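Local coordinates for soluble lytic transglycosylase B3 (Pseudomonas aeruginosa, PDB 5ANZ), which probably cleaves the glycan strands of peptidoglycan as a lytic transglycosylase in cell-wall turnover, and binds a calcium ion, at residues K98-A103 against A333-L338. Sequence-based numbering, arbitrary orientation.
Sequences KYLEGA and ALAVGL
Leu-100 lays its CD2 methyl over the backbone of Ala-335, 3.7 Å from the CA, within a helix-helix packing of the lysozyme-like transglycosylase domain. The contact joins the short helix 96-103 to helix 330-343, far apart in sequence; the axes of 98-103 and 333-338 run in roughly the same direction, passing 9.8 Å apart at a crossing angle of -38°. Alanine suits the centre of this interface: its single methyl leaves the main chain open to the branched leucine and itself meets Leu-100, Tyr-99 and Ala-103. Leucine offers two methyls, and Leu-100 spreads this fork between two residues one helical turn apart while covering Ala-335. CD1 meets CD2 of Leu-334 at 4.0 Å, the two side chains crossing at about a right angle, while CD2 also reaches CD1 of Leu-338, more loosely. With chi1 at -73°, CG of Leu-100 lies opposite its own carbonyl carbon, and the fork extends across to the other helix. Tyrosine suits the partly exposed flank, where the Tyr-99 ring packs on apolar groups: CE2 is 4.0 Å from CB of Ala-335, which lies oblique to the ring. Met-143 of helix 134-145 touches Tyr-99, Ala-103 and Ala-335, joining a third helix to this apolar packing. Ala-103, one turn beyond Tyr-99, is small enough for a direct methyl-to-methyl approach, its CB lying 3.7 Å from CB of Ala-335.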
loop_
_atom_site.group_PDB
_atom_site.type_symbol
_atom_site.label_atom_id
_atom_site.label_comp_id
_atom_site.label_asym_id
_atom_site.label_seq_id
_atom_site.Cartn_x
_atom_site.Cartn_y
_atom_site.Cartn_z
ATOM N N LYS A 98 1.271 -9.331 13.312
ATOM C CA LYS A 98 2.105 -8.353 14.019
ATOM C C LYS A 98 2.088 -7.020 13.289
ATOM O O LYS A 98 2.039 -5.959 13.917
ATOM C CB LYS A 98 3.544 -8.857 14.192
ATOM C CG LYS A 98 3.745 -9.633 15.499
ATOM C CD LYS A 98 5.142 -10.226 15.631
ATOM C CE LYS A 98 5.308 -10.952 16.968
ATOM N NZ LYS A 98 6.610 -11.679 17.083
ATOM N N TYR A 99 2.110 -7.071 11.962
ATOM C CA TYR A 99 1.935 -5.852 11.183
ATOM C C TYR A 99 0.635 -5.145 11.550
ATOM O O TYR A 99 0.616 -3.938 11.809
ATOM C CB TYR A 99 1.947 -6.167 9.697
ATOM C CG TYR A 99 1.647 -4.972 8.825
ATOM C CD1 TYR A 99 2.614 -4.006 8.582
ATOM C CD2 TYR A 99 0.397 -4.809 8.232
ATOM C CE1 TYR A 99 2.349 -2.914 7.776
ATOM C CE2 TYR A 99 0.124 -3.720 7.420
ATOM C CZ TYR A 99 1.102 -2.779 7.195
ATOM O OH TYR A 99 0.836 -1.688 6.397
ATOM N N LEU A 100 -0.451 -5.912 11.583
ATOM C CA LEU A 100 -1.757 -5.361 11.898
ATOM C C LEU A 100 -1.816 -4.856 13.333
ATOM O O LEU A 100 -2.473 -3.853 13.610
ATOM C CB LEU A 100 -2.857 -6.406 11.676
ATOM C CG LEU A 100 -3.158 -6.706 10.210
ATOM C CD1 LEU A 100 -4.118 -7.888 10.087
ATOM C CD2 LEU A 100 -3.736 -5.458 9.552
ATOM N N GLU A 101 -1.147 -5.560 14.241
ATOM C CA GLU A 101 -1.141 -5.158 15.645
ATOM C C GLU A 101 -0.506 -3.776 15.786
ATOM O O GLU A 101 -0.955 -2.955 16.589
ATOM C CB GLU A 101 -0.395 -6.179 16.509
ATOM C CG GLU A 101 -0.632 -6.025 17.998
ATOM C CD GLU A 101 0.169 -7.014 18.824
ATOM O OE1 GLU A 101 1.323 -7.314 18.450
ATOM O OE2 GLU A 101 -0.360 -7.496 19.847
ATOM N N GLY A 102 0.536 -3.526 14.997
ATOM C CA GLY A 102 1.175 -2.221 14.955
ATOM C C GLY A 102 0.313 -1.161 14.280
ATOM O O GLY A 102 0.169 -0.041 14.784
ATOM N N ALA A 103 -0.260 -1.505 13.130
ATOM C CA ALA A 103 -1.110 -0.570 12.386
ATOM C C ALA A 103 -2.341 -0.132 13.186
ATOM O O ALA A 103 -2.763 1.031 13.123
ATOM C CB ALA A 103 -1.550 -1.204 11.056
ATOM N N ALA A 333 -3.818 -2.807 2.733
ATOM C CA ALA A 333 -5.213 -2.469 2.476
ATOM C C ALA A 333 -6.110 -3.035 3.574
ATOM O O ALA A 333 -7.068 -2.382 3.980
ATOM C CB ALA A 333 -5.645 -2.963 1.087
ATOM N N LEU A 334 -5.771 -4.213 4.100
ATOM C CA LEU A 334 -6.525 -4.754 5.235
ATOM C C LEU A 334 -6.388 -3.836 6.455
ATOM O O LEU A 334 -7.393 -3.539 7.137
ATOM C CB LEU A 334 -6.045 -6.177 5.555
ATOM C CG LEU A 334 -6.789 -6.915 6.664
ATOM C CD1 LEU A 334 -8.281 -6.971 6.392
ATOM C CD2 LEU A 334 -6.205 -8.327 6.758
ATOM N N ALA A 335 -5.168 -3.346 6.697
ATOM C CA ALA A 335 -4.921 -2.424 7.816
ATOM C C ALA A 335 -5.739 -1.155 7.660
ATOM O O ALA A 335 -6.354 -0.682 8.617
ATOM C CB ALA A 335 -3.437 -2.071 7.937
ATOM N N VAL A 336 -5.725 -0.571 6.462
ATOM C CA VAL A 336 -6.543 0.618 6.236
ATOM C C VAL A 336 -8.021 0.381 6.532
ATOM O O VAL A 336 -8.656 1.176 7.207
ATOM C CB VAL A 336 -6.385 1.123 4.791
ATOM C CG1 VAL A 336 -7.403 2.212 4.488
ATOM C CG2 VAL A 336 -4.974 1.653 4.598
ATOM N N GLY A 337 -8.576 -0.711 6.019
ATOM C CA GLY A 337 -9.986 -0.989 6.248
ATOM C C GLY A 337 -10.314 -1.184 7.720
ATOM O O GLY A 337 -11.286 -0.633 8.236
ATOM N N LEU A 338 -9.495 -1.987 8.394
ATOM C CA LEU A 338 -9.711 -2.223 9.830
ATOM C C LEU A 338 -9.480 -0.969 10.679
ATOM O O LEU A 338 -10.147 -0.767 11.696
ATOM C CB LEU A 338 -8.809 -3.352 10.338
ATOM C CG LEU A 338 -9.109 -4.745 9.772
ATOM C CD1 LEU A 338 -7.984 -5.704 10.132
ATOM C CD2 LEU A 338 -10.462 -5.272 10.288
#